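Local coordinates for glycosyl hydrolase (Rhizobium leguminosarum bv. trifolii, PDB 5NDX), which probably hydrolyses O-glycosyl bonds as a family 39 glycoside hydrolase, a bacterial orthologue of human alpha-L-iduronidase, at residues A[1-5]-A[392-396]; A[57-63]-A[93-99]; A[187-193]-A[245-249]; A[570-574]-A[597-601]. The protein carries 2 engineered substitutions. All coordinates share one frame; numbering follows the deposited sequence.

Contact 1: A[1-5]-A[392-396]; sequences MRERT and QDGLA
Arg2 and Asp393 both hold CG between the backbone N and the carbonyl carbon (chi1 43° and 60°), and a further bend of the Arg2 chain at chi3 swings its guanidinium round to the Asp393 carboxylate. The grip is side-on and converges on one oxygen: NE of Arg2 lies 2.9 Å from OD2 of Asp393, and NH2 of Arg2 lies 3.0 Å from the same OD2. The two planes stand 83° apart. NE meets OD2 from above the carboxylate plane, whereas NH2 comes to the syn lone pair of OD2, and both bonds are bent. The other carboxylate oxygen turns back on its own chain, OD1 of Asp393 taking the backbone N of Leu395 at 3.3 Å in an Asx turn that fixes the rotation of the carboxylate. This turn spans Gly394, where positive phi ends the short helix 390-393 and leads into strand 395-401 of the mixed beta sheet that accompanies the family 39 barrel. At the far side of the guanidinium, NH1 of Arg2 donates to OG1 of Thr5 at 2.8 Å, in the guanidinium plane and nearly straight. Pro386 O and Pro387 O also accept from NH1 and NH2, respectively, so the cation ties the N-terminal residues to the segment before the helix as well. Beneath the polar end, the methyl CD2 of Leu395 packs against CD of Arg2 at 3.7 Å, the two side chains crossing at about a right angle. Leu395 also leans on Val426 of strand 422-431, and Thr5 bonds through its backbone to Ala425 and Arg427 of that strand.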
# COMPACT_ATOMS: atom_id res chain seq x y z
N MET A 1 -25.05 15.70 4.60
CA MET A 1 -25.85 16.03 5.80
C MET A 1 -25.09 16.95 6.83
O MET A 1 -25.38 16.89 8.03
CB MET A 1 -26.42 14.72 6.41
CG MET A 1 -27.77 14.26 5.83
SD MET A 1 -29.20 15.20 6.48
CE MET A 1 -30.62 14.46 5.66
N ARG A 2 -24.14 17.79 6.37
CA ARG A 2 -23.60 18.96 7.17
C ARG A 2 -23.19 20.15 6.24
O ARG A 2 -22.72 19.91 5.11
CB ARG A 2 -22.43 18.55 8.11
CG ARG A 2 -21.37 17.60 7.53
CD ARG A 2 -20.12 17.43 8.43
NE ARG A 2 -20.35 16.55 9.60
CZ ARG A 2 -20.23 16.87 10.91
NH1 ARG A 2 -19.75 18.04 11.40
NH2 ARG A 2 -20.57 15.91 11.78
N GLU A 3 -23.39 21.41 6.65
CA GLU A 3 -22.97 22.54 5.76
C GLU A 3 -21.59 23.14 6.03
O GLU A 3 -20.85 23.40 5.06
CB GLU A 3 -23.97 23.70 5.64
CG GLU A 3 -23.67 24.49 4.37
CD GLU A 3 -24.73 25.51 4.04
OE1 GLU A 3 -25.25 25.52 2.87
OE2 GLU A 3 -25.01 26.29 5.00
N ARG A 4 -21.27 23.42 7.30
CA ARG A 4 -19.97 23.94 7.68
C ARG A 4 -19.56 23.39 9.02
O ARG A 4 -20.32 23.44 9.93
CB ARG A 4 -19.91 25.47 7.70
CG ARG A 4 -18.55 25.97 8.15
CD ARG A 4 -18.44 27.41 7.81
NE ARG A 4 -17.29 28.16 8.33
CZ ARG A 4 -17.26 28.87 9.46
NH1 ARG A 4 -18.25 28.87 10.34
NH2 ARG A 4 -16.19 29.58 9.71
N THR A 5 -18.35 22.91 9.12
CA THR A 5 -17.83 22.43 10.37
C THR A 5 -16.55 23.16 10.74
O THR A 5 -15.65 23.27 9.91
CB THR A 5 -17.55 20.91 10.32
OG1 THR A 5 -18.75 20.22 9.96
CG2 THR A 5 -17.10 20.42 11.69
N GLN A 392 -22.29 8.31 10.26
CA GLN A 392 -23.53 8.86 9.70
C GLN A 392 -23.30 9.76 8.51
O GLN A 392 -24.00 9.63 7.55
CB GLN A 392 -24.29 9.69 10.75
CG GLN A 392 -24.75 8.91 11.97
CD GLN A 392 -25.81 7.89 11.61
OE1 GLN A 392 -26.89 8.26 11.12
NE2 GLN A 392 -25.51 6.62 11.83
N ASP A 393 -22.40 10.73 8.56
CA ASP A 393 -22.32 11.65 7.42
C ASP A 393 -21.03 11.63 6.58
O ASP A 393 -20.87 12.41 5.68
CB ASP A 393 -22.64 13.07 7.86
CG ASP A 393 -21.69 13.57 8.91
OD1 ASP A 393 -20.49 13.23 8.81
OD2 ASP A 393 -22.15 14.27 9.85
N GLY A 394 -20.09 10.76 6.89
CA GLY A 394 -18.96 10.61 6.03
C GLY A 394 -17.75 11.50 6.21
O GLY A 394 -16.71 11.23 5.58
N LEU A 395 -17.83 12.50 7.09
CA LEU A 395 -16.67 13.36 7.38
C LEU A 395 -15.89 12.82 8.58
O LEU A 395 -16.40 12.77 9.72
CB LEU A 395 -17.08 14.83 7.59
CG LEU A 395 -15.92 15.81 7.65
CD1 LEU A 395 -15.21 15.92 6.31
CD2 LEU A 395 -16.46 17.19 8.02
N ALA A 396 -14.65 12.39 8.31
CA ALA A 396 -13.79 11.75 9.30
C ALA A 396 -12.41 12.40 9.28
O ALA A 396 -12.01 13.09 8.31
CB ALA A 396 -13.69 10.24 9.02

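Contact 2: A[57-63]-A[93-99]; sequences RVHYLYN and FFELMGN. With 8U8 ((2~{R},3~{S},4~{S},5~{R},6~{S})-6-(4-methyl-2-oxidanylidene-chromen-7-yl)oxy-3,4,5-tris(oxidanyl)oxane-2-carboxylic acid), chain M.
His59 and Glu95 meet with ring and carboxylate planes 40° apart, the imidazole presenting its edge. ND1 of His59 donates in its ring plane to the syn lone pair of OE1 of Glu95 at 2.6 Å, while NE2 of His59, elsewhere on the ring edge, gives a nearly straight bond (167°) to the sugar hydroxyl O3 of 8U8 at 3.1 Å. Glu95 is a second-shell residue that sets the rotation of a ligand-binding imidazole, and its charge probably polarises the ring. Its other oxygen, OE2, lies over a face of the Arg57 guanidinium in a salt bridge whose closeness is doubtful, since NH1 of Arg57 is less surely placed; Glu142, Asp264 and Glu265 share that cation. The extended Met97 chain sends CE over the centre of the Tyr60 ring, 3.5 Å from its centroid, and the same methyl covers one face of the His59 ring near its rim. An alanine in place of His59 would probably cost ligand O3 and OE1 of Glu95 the imidazole N-H bonds and take one aromatic face from the Met97 methyl. Farther along, CD1 of Leu61 stands over the centre of the Phe94 ring, 3.8 Å from its centroid. Tyr62 N donates to Met97 O at 3.0 Å, and OD1 of Asn63 takes Asn99 N at 2.9 Å. Water 1 joins Val58 O, Leu61 N and Glu95 O between the two segments. Strands 55-58 and 91-95 are neighbours in the parallel TIM barrel, between strands 24-27 and 140-142; helix 76-87 covers Val58, Leu61 and Phe94, and helix 110-131 packs on Tyr62.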
# COMPACT_ATOMS: atom_id res chain seq x y z
N ARG A 57 2.46 -9.02 0.04
CA ARG A 57 1.89 -10.32 0.35
C ARG A 57 1.61 -10.97 -1.00
O ARG A 57 0.61 -10.68 -1.66
CB ARG A 57 0.64 -10.19 1.17
CG ARG A 57 -0.04 -11.51 1.51
CD ARG A 57 -1.07 -11.37 2.65
NE ARG A 57 -2.30 -12.00 2.24
CZ ARG A 57 -2.70 -13.22 2.51
NH1 ARG A 57 -1.99 -14.02 3.26
NH2 ARG A 57 -3.82 -13.65 2.02
N VAL A 58 2.56 -11.77 -1.47
CA VAL A 58 2.48 -12.33 -2.82
C VAL A 58 2.18 -13.85 -2.74
O VAL A 58 2.95 -14.60 -2.09
CB VAL A 58 3.80 -12.11 -3.58
CG1 VAL A 58 3.73 -12.75 -4.95
CG2 VAL A 58 4.15 -10.61 -3.69
N HIS A 59 1.12 -14.28 -3.43
CA HIS A 59 0.67 -15.68 -3.40
C HIS A 59 1.58 -16.61 -4.19
O HIS A 59 2.07 -16.25 -5.27
CB HIS A 59 -0.72 -15.86 -4.04
CG HIS A 59 -1.88 -15.41 -3.22
ND1 HIS A 59 -1.79 -15.14 -1.87
CD2 HIS A 59 -3.19 -15.27 -3.55
CE1 HIS A 59 -2.99 -14.81 -1.40
NE2 HIS A 59 -3.85 -14.87 -2.41
N TYR A 60 1.75 -17.82 -3.69
CA TYR A 60 2.43 -18.93 -4.41
C TYR A 60 3.91 -18.67 -4.65
O TYR A 60 4.45 -19.04 -5.69
CB TYR A 60 1.73 -19.20 -5.74
CG TYR A 60 0.27 -19.56 -5.62
CD1 TYR A 60 -0.10 -20.78 -5.04
CD2 TYR A 60 -0.73 -18.74 -6.13
CE1 TYR A 60 -1.43 -21.17 -4.95
CE2 TYR A 60 -2.08 -19.12 -6.03
CZ TYR A 60 -2.41 -20.34 -5.44
OH TYR A 60 -3.69 -20.77 -5.29
N LEU A 61 4.61 -18.08 -3.67
CA LEU A 61 6.05 -17.94 -3.79
C LEU A 61 6.73 -19.31 -4.05
O LEU A 61 7.65 -19.38 -4.85
CB LEU A 61 6.66 -17.24 -2.57
CG LEU A 61 6.42 -15.72 -2.58
CD1 LEU A 61 6.66 -15.16 -1.19
CD2 LEU A 61 7.28 -15.05 -3.63
N TYR A 62 6.26 -20.38 -3.42
CA TYR A 62 6.91 -21.70 -3.62
C TYR A 62 6.66 -22.36 -5.00
O TYR A 62 7.41 -23.26 -5.38
CB TYR A 62 6.55 -22.66 -2.49
CG TYR A 62 7.26 -22.42 -1.16
CD1 TYR A 62 8.59 -21.99 -1.10
CD2 TYR A 62 6.59 -22.63 0.05
CE1 TYR A 62 9.26 -21.83 0.11
CE2 TYR A 62 7.24 -22.45 1.28
CZ TYR A 62 8.59 -22.06 1.29
OH TYR A 62 9.29 -21.92 2.47
N ASN A 63 5.68 -21.89 -5.78
CA ASN A 63 5.58 -22.30 -7.20
C ASN A 63 6.74 -21.81 -8.02
O ASN A 63 6.94 -22.29 -9.10
CB ASN A 63 4.27 -21.84 -7.87
CG ASN A 63 3.06 -22.59 -7.35
OD1 ASN A 63 3.17 -23.58 -6.63
ND2 ASN A 63 1.90 -22.11 -7.71
N PHE A 93 5.52 -10.30 3.20
CA PHE A 93 4.55 -10.89 4.11
C PHE A 93 4.39 -12.26 3.46
O PHE A 93 3.63 -12.42 2.51
CB PHE A 93 3.27 -10.04 4.15
CG PHE A 93 2.23 -10.49 5.12
CD1 PHE A 93 2.42 -11.52 6.02
CD2 PHE A 93 0.98 -9.85 5.12
CE1 PHE A 93 1.41 -11.92 6.90
CE2 PHE A 93 -0.02 -10.25 5.98
CZ PHE A 93 0.20 -11.27 6.89
N PHE A 94 5.23 -13.20 3.93
CA PHE A 94 5.63 -14.41 3.21
C PHE A 94 4.64 -15.52 3.54
O PHE A 94 4.70 -16.10 4.62
CB PHE A 94 7.05 -14.83 3.66
CG PHE A 94 7.76 -15.76 2.71
CD1 PHE A 94 7.22 -17.00 2.37
CD2 PHE A 94 8.99 -15.43 2.19
CE1 PHE A 94 7.89 -17.84 1.49
CE2 PHE A 94 9.66 -16.28 1.31
CZ PHE A 94 9.11 -17.49 0.97
N GLU A 95 3.74 -15.80 2.61
CA GLU A 95 2.82 -16.91 2.75
C GLU A 95 3.58 -18.16 2.37
O GLU A 95 4.16 -18.24 1.26
CB GLU A 95 1.60 -16.77 1.84
CG GLU A 95 0.84 -15.48 2.07
CD GLU A 95 -0.23 -15.27 1.01
OE1 GLU A 95 0.12 -14.78 -0.10
OE2 GLU A 95 -1.39 -15.66 1.29
N LEU A 96 3.58 -19.12 3.28
CA LEU A 96 4.28 -20.40 3.05
C LEU A 96 3.36 -21.27 2.19
O LEU A 96 2.61 -22.10 2.69
CB LEU A 96 4.63 -21.03 4.39
CG LEU A 96 5.66 -20.23 5.19
CD1 LEU A 96 5.81 -20.73 6.62
CD2 LEU A 96 7.01 -20.16 4.49
N MET A 97 3.44 -21.07 0.88
CA MET A 97 2.39 -21.44 -0.00
C MET A 97 2.92 -21.70 -1.38
O MET A 97 3.78 -20.97 -1.90
CB MET A 97 1.42 -20.26 -0.01
CG MET A 97 0.39 -20.17 -1.10
SD MET A 97 -0.53 -18.58 -1.03
CE MET A 97 -1.78 -18.99 -2.24
N GLY A 98 2.34 -22.71 -2.01
CA GLY A 98 2.75 -23.18 -3.32
C GLY A 98 3.25 -24.62 -3.20
O GLY A 98 3.33 -25.16 -2.09
N ASN A 99 3.61 -25.21 -4.33
CA ASN A 99 3.87 -26.66 -4.37
C ASN A 99 4.96 -26.95 -5.39
O ASN A 99 4.66 -27.18 -6.57
CB ASN A 99 2.57 -27.41 -4.73
CG ASN A 99 2.71 -28.92 -4.59
OD1 ASN A 99 3.75 -29.45 -4.19
ND2 ASN A 99 1.64 -29.61 -4.89
C15 8U8 M . -13.48 -18.77 -3.95
C13 8U8 M . -13.62 -17.95 -2.81
C14 8U8 M . -14.61 -18.26 -1.88
C16 8U8 M . -14.75 -17.50 -0.71
O9 8U8 M . -15.66 -17.81 0.05
O8 8U8 M . -13.93 -16.41 -0.47
C11 8U8 M . -12.88 -16.14 -1.31
C10 8U8 M . -11.99 -15.12 -0.96
C12 8U8 M . -12.72 -16.90 -2.50
C7 8U8 M . -11.60 -16.61 -3.31
C8 8U8 M . -10.71 -15.60 -2.96
C9 8U8 M . -10.90 -14.83 -1.79
O2 8U8 M . -10.02 -13.84 -1.39
C5 8U8 M . -9.15 -13.07 -2.30
O1 8U8 M . -9.94 -12.61 -3.41
C1 8U8 M . -9.29 -12.16 -4.53
C6 8U8 M . -10.08 -11.05 -4.92
O7 8U8 M . -10.07 -10.76 -6.11
O6 8U8 M . -10.68 -10.48 -4.02
C2 8U8 M . -7.85 -11.59 -4.34
O5 8U8 M . -7.95 -10.27 -3.78
C3 8U8 M . -6.91 -12.54 -3.47
O4 8U8 M . -5.90 -13.05 -4.28
C4 8U8 M . -7.71 -13.70 -2.80
O3 8U8 M . -6.85 -14.31 -1.75
O HOH W 1 3.42 -17.21 -1.15
O HOH W 2 3.79 -14.04 0.31
O HOH W 3 5.21 -12.06 -0.45

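Contact 3: A[187-193]-A[245-249]; sequences TLSPIFR and VVDYL
Leu188 O accepts from NE of Arg193 at 3.0 Å, which folds the arginine back over the start of its own helix and lays its aliphatic part against Tyr248. The donor stands 33° out of the carbonyl plane. Bent at chi3, the Arg193 chain crosses the tyrosine at about a right angle, with CD 3.2 Å from OH of Tyr248. From the same segment, Leu188 sets CD2 over one face of the Tyr248 ring, near its CG edge, at 4.0 Å from the centroid. Phe192 has CG anti to the backbone N (chi1 174°), which carries its ring across to the second helix: CZ meets CG1 of Val245 at 3.4 Å, a close approach, while the ring edge faces CD1 of Tyr248. The other methyl of Val245, CG2, touches CG2 of Thr187 at 3.9 Å. Ser189 is the N-cap of helix 190-200, its OG taking a weak bond from Phe192 N and pairing also with Asp148. Phe192 and Val245 both rest on Ile219 of strand 216-219, with Pro182 and Thr184 of strand 179-184 also under Phe192. Helices 190-200 and 235-252, packed side by side outside parallel strands, belong to the outer helical layer of the TIM barrel.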
# COMPACT_ATOMS: atom_id res chain seq x y z
N THR A 187 -15.75 -15.77 7.49
CA THR A 187 -15.80 -15.46 8.90
C THR A 187 -16.13 -16.73 9.71
O THR A 187 -17.15 -17.40 9.46
CB THR A 187 -16.82 -14.36 9.12
OG1 THR A 187 -16.52 -13.27 8.24
CG2 THR A 187 -16.81 -13.88 10.56
N LEU A 188 -15.24 -17.08 10.63
CA LEU A 188 -15.41 -18.22 11.51
C LEU A 188 -15.61 -19.54 10.75
O LEU A 188 -16.33 -20.42 11.21
CB LEU A 188 -16.55 -17.97 12.51
CG LEU A 188 -16.33 -16.84 13.52
CD1 LEU A 188 -17.49 -16.72 14.50
CD2 LEU A 188 -15.03 -17.02 14.29
N SER A 189 -14.92 -19.70 9.63
CA SER A 189 -14.96 -20.96 8.89
C SER A 189 -14.42 -22.15 9.71
O SER A 189 -13.77 -21.94 10.76
CB SER A 189 -14.16 -20.82 7.60
OG SER A 189 -12.79 -20.68 7.88
N PRO A 190 -14.68 -23.38 9.22
CA PRO A 190 -14.19 -24.57 9.88
C PRO A 190 -12.68 -24.60 10.06
O PRO A 190 -12.21 -24.90 11.17
CB PRO A 190 -14.65 -25.70 8.94
CG PRO A 190 -15.96 -25.22 8.47
CD PRO A 190 -15.72 -23.74 8.22
N ILE A 191 -11.94 -24.29 9.00
CA ILE A 191 -10.51 -24.16 9.08
C ILE A 191 -10.07 -23.16 10.17
O ILE A 191 -9.14 -23.42 10.90
CB ILE A 191 -9.90 -23.73 7.73
CG1 ILE A 191 -9.90 -24.90 6.74
CG2 ILE A 191 -8.44 -23.29 7.91
CD1 ILE A 191 -8.86 -25.99 7.06
N PHE A 192 -10.74 -22.02 10.24
CA PHE A 192 -10.37 -21.01 11.21
C PHE A 192 -10.56 -21.56 12.60
O PHE A 192 -9.65 -21.53 13.39
CB PHE A 192 -11.13 -19.70 11.02
CG PHE A 192 -10.85 -18.70 12.10
CD1 PHE A 192 -11.61 -18.68 13.29
CD2 PHE A 192 -9.85 -17.75 11.94
CE1 PHE A 192 -11.34 -17.77 14.30
CE2 PHE A 192 -9.57 -16.84 12.96
CZ PHE A 192 -10.31 -16.84 14.14
N ARG A 193 -11.75 -22.07 12.89
CA ARG A 193 -12.06 -22.62 14.22
C ARG A 193 -11.13 -23.74 14.58
O ARG A 193 -10.64 -23.79 15.71
CB ARG A 193 -13.51 -23.07 14.30
CG ARG A 193 -14.45 -21.88 14.31
CD ARG A 193 -15.90 -22.26 14.62
NE ARG A 193 -16.62 -22.44 13.37
CZ ARG A 193 -17.05 -23.58 12.84
NH1 ARG A 193 -17.68 -23.55 11.67
NH2 ARG A 193 -16.88 -24.75 13.43
N VAL A 245 -15.16 -11.97 15.39
CA VAL A 245 -14.09 -13.00 15.48
C VAL A 245 -13.36 -12.85 16.81
O VAL A 245 -13.10 -13.83 17.53
CB VAL A 245 -13.10 -12.91 14.29
CG1 VAL A 245 -11.92 -13.85 14.44
CG2 VAL A 245 -13.83 -13.19 12.99
N VAL A 246 -13.06 -11.63 17.17
CA VAL A 246 -12.44 -11.38 18.46
C VAL A 246 -13.36 -11.89 19.61
O VAL A 246 -12.87 -12.55 20.52
CB VAL A 246 -12.06 -9.89 18.62
CG1 VAL A 246 -11.61 -9.57 20.05
CG2 VAL A 246 -10.93 -9.52 17.66
N ASP A 247 -14.66 -11.63 19.56
CA ASP A 247 -15.60 -12.16 20.56
C ASP A 247 -15.58 -13.69 20.66
O ASP A 247 -15.63 -14.24 21.74
CB ASP A 247 -17.05 -11.74 20.29
CG ASP A 247 -17.30 -10.27 20.56
OD1 ASP A 247 -16.53 -9.66 21.33
OD2 ASP A 247 -18.26 -9.72 19.98
N TYR A 248 -15.50 -14.35 19.51
CA TYR A 248 -15.36 -15.77 19.45
C TYR A 248 -14.09 -16.23 20.17
O TYR A 248 -14.13 -17.22 20.91
CB TYR A 248 -15.37 -16.24 18.00
CG TYR A 248 -15.17 -17.72 17.87
CD1 TYR A 248 -13.88 -18.26 17.81
CD2 TYR A 248 -16.27 -18.59 17.76
CE1 TYR A 248 -13.68 -19.64 17.70
CE2 TYR A 248 -16.08 -19.98 17.65
CZ TYR A 248 -14.79 -20.50 17.63
OH TYR A 248 -14.59 -21.87 17.48
N LEU A 249 -12.99 -15.53 19.97
CA LEU A 249 -11.76 -15.86 20.67
C LEU A 249 -11.85 -15.59 22.16
O LEU A 249 -11.33 -16.39 22.93
CB LEU A 249 -10.55 -15.09 20.12
CG LEU A 249 -10.21 -15.31 18.64
CD1 LEU A 249 -9.18 -14.31 18.16
CD2 LEU A 249 -9.71 -16.71 18.40

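Contact 4: A[570-574]-A[597-601]; sequences LVSTD and PEGVR. Engineered in segment 597-601: Glu598 (natural residue Gln).
Ser572 and Arg601 form an antiparallel hydrogen-bonded pair. Ser572 N reaches Arg601 O at 2.8 Å, in the carbonyl plane and nearly straight (171°), and Arg601 N returns a bond to Ser572 O at 2.9 Å. Their side chains leave on the same face of the sheet, CB of Ser572 lying 4.2 Å from CB of Arg601. Just past the pair a side chain takes over: OG1 of Thr573 donates to Glu598 O at 2.9 Å, nearly along the C=O axis. With OG1 anti to the backbone N (chi1 179°), the hydroxyl is carried across to the opposing carbonyl. Glu598 is an engineered residue, glutamine in nature, but it makes this bond through its backbone; its side chain leads away. Beyond this bond, Asp574 follows a cis peptide bond, and Gly599 opposite it has positive phi; a CB there would clash with OD2 of Asp574. The apolar packing lies beside these bonds. The two methyls of Val571 divide their partners: CG1 reaches CG of Pro597 at 3.9 Å, and CG2 meets CG2 of Val600 at the same distance. The proline ring also packs its CG against CB of Thr573 at 3.8 Å. A glycine in place of Val571 would probably open a gap between Pro597 and Val600 and leave the proline ring less firmly held. The contact lies at the end of a four-strand antiparallel sheet, where strand 566-572 finishes and strand 601-607 begins; strand 579-580 flanks the first through Val571 and Glu579, and 618-620 borders the second.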
# COMPACT_ATOMS: atom_id res chain seq x y z
N LEU A 570 15.58 16.65 -12.72
CA LEU A 570 16.18 17.47 -13.76
C LEU A 570 17.03 16.65 -14.73
O LEU A 570 17.45 15.54 -14.44
CB LEU A 570 17.05 18.55 -13.15
CG LEU A 570 16.34 19.49 -12.19
CD1 LEU A 570 16.61 19.02 -10.79
CD2 LEU A 570 16.92 20.89 -12.32
N VAL A 571 17.29 17.25 -15.87
CA VAL A 571 18.00 16.62 -16.94
C VAL A 571 19.01 17.59 -17.52
O VAL A 571 18.72 18.78 -17.72
CB VAL A 571 17.02 16.15 -18.01
CG1 VAL A 571 17.61 16.23 -19.42
CG2 VAL A 571 16.60 14.73 -17.70
N SER A 572 20.20 17.05 -17.75
CA SER A 572 21.28 17.72 -18.44
C SER A 572 21.59 16.94 -19.72
O SER A 572 21.51 15.69 -19.77
CB SER A 572 22.54 17.77 -17.56
OG SER A 572 23.69 18.07 -18.33
N THR A 573 21.95 17.68 -20.76
CA THR A 573 22.38 17.08 -22.03
C THR A 573 23.46 17.98 -22.69
O THR A 573 23.31 19.19 -22.63
CB THR A 573 21.11 16.87 -22.90
OG1 THR A 573 21.47 16.31 -24.17
CG2 THR A 573 20.30 18.16 -23.08
N ASP A 574 24.61 17.50 -23.18
CA ASP A 574 25.35 16.30 -22.78
C ASP A 574 26.40 16.79 -21.78
O ASP A 574 27.54 16.32 -21.79
CB ASP A 574 26.11 15.66 -23.97
CG ASP A 574 25.30 15.61 -25.27
OD1 ASP A 574 24.93 16.69 -25.79
OD2 ASP A 574 25.10 14.50 -25.80
N PRO A 597 16.82 12.91 -23.85
CA PRO A 597 17.72 13.33 -24.93
C PRO A 597 18.97 12.46 -24.95
O PRO A 597 19.18 11.62 -24.08
CB PRO A 597 18.04 14.78 -24.56
CG PRO A 597 17.96 14.81 -23.07
CD PRO A 597 16.94 13.77 -22.66
N GLU A 598 19.80 12.62 -25.98
CA GLU A 598 21.05 11.88 -26.07
C GLU A 598 22.05 12.34 -25.02
O GLU A 598 22.08 13.52 -24.66
CB GLU A 598 21.64 11.98 -27.47
CG GLU A 598 20.91 11.11 -28.49
CD GLU A 598 21.74 10.85 -29.75
OE1 GLU A 598 22.95 10.48 -29.64
OE2 GLU A 598 21.17 11.00 -30.85
N GLY A 599 22.87 11.40 -24.54
CA GLY A 599 23.83 11.62 -23.45
C GLY A 599 23.13 12.25 -22.24
O GLY A 599 23.57 13.31 -21.73
N VAL A 600 22.00 11.64 -21.85
CA VAL A 600 21.16 12.19 -20.77
C VAL A 600 21.86 11.99 -19.42
O VAL A 600 22.34 10.92 -19.11
CB VAL A 600 19.74 11.56 -20.73
CG1 VAL A 600 19.79 10.05 -20.47
CG2 VAL A 600 18.86 12.26 -19.69
N ARG A 601 21.91 13.04 -18.63
CA ARG A 601 22.24 12.92 -17.22
C ARG A 601 21.05 13.42 -16.37
O ARG A 601 20.52 14.53 -16.62
CB ARG A 601 23.52 13.71 -16.91
CG ARG A 601 24.15 13.38 -15.58
CD ARG A 601 25.59 13.91 -15.44
NE ARG A 601 26.20 13.39 -14.20
CZ ARG A 601 26.75 12.17 -14.04
NH1 ARG A 601 26.84 11.30 -15.05
NH2 ARG A 601 27.25 11.81 -12.85

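Overall arrangement
Contacts 2 and 3 belong to the same barrel, the first at the ends of two inner strands and the second between two outer helices, their centres about 23 Å apart. Contact 2 is the buried one and bears on the ligand, with charges and waters among its rings; contact 3 is partly buried and crosses by apolar and aromatic packing alone. Contact 1, also partly buried, relies on a salt bridge between residues leading into two strands of the mixed sheet and closes a chain loop that contains both barrel contacts. Contact 4 follows it in sequence, a surface pairing in a separate small sheet, joined mainly by backbone bonds, about 59 Å from contact 3 between centres.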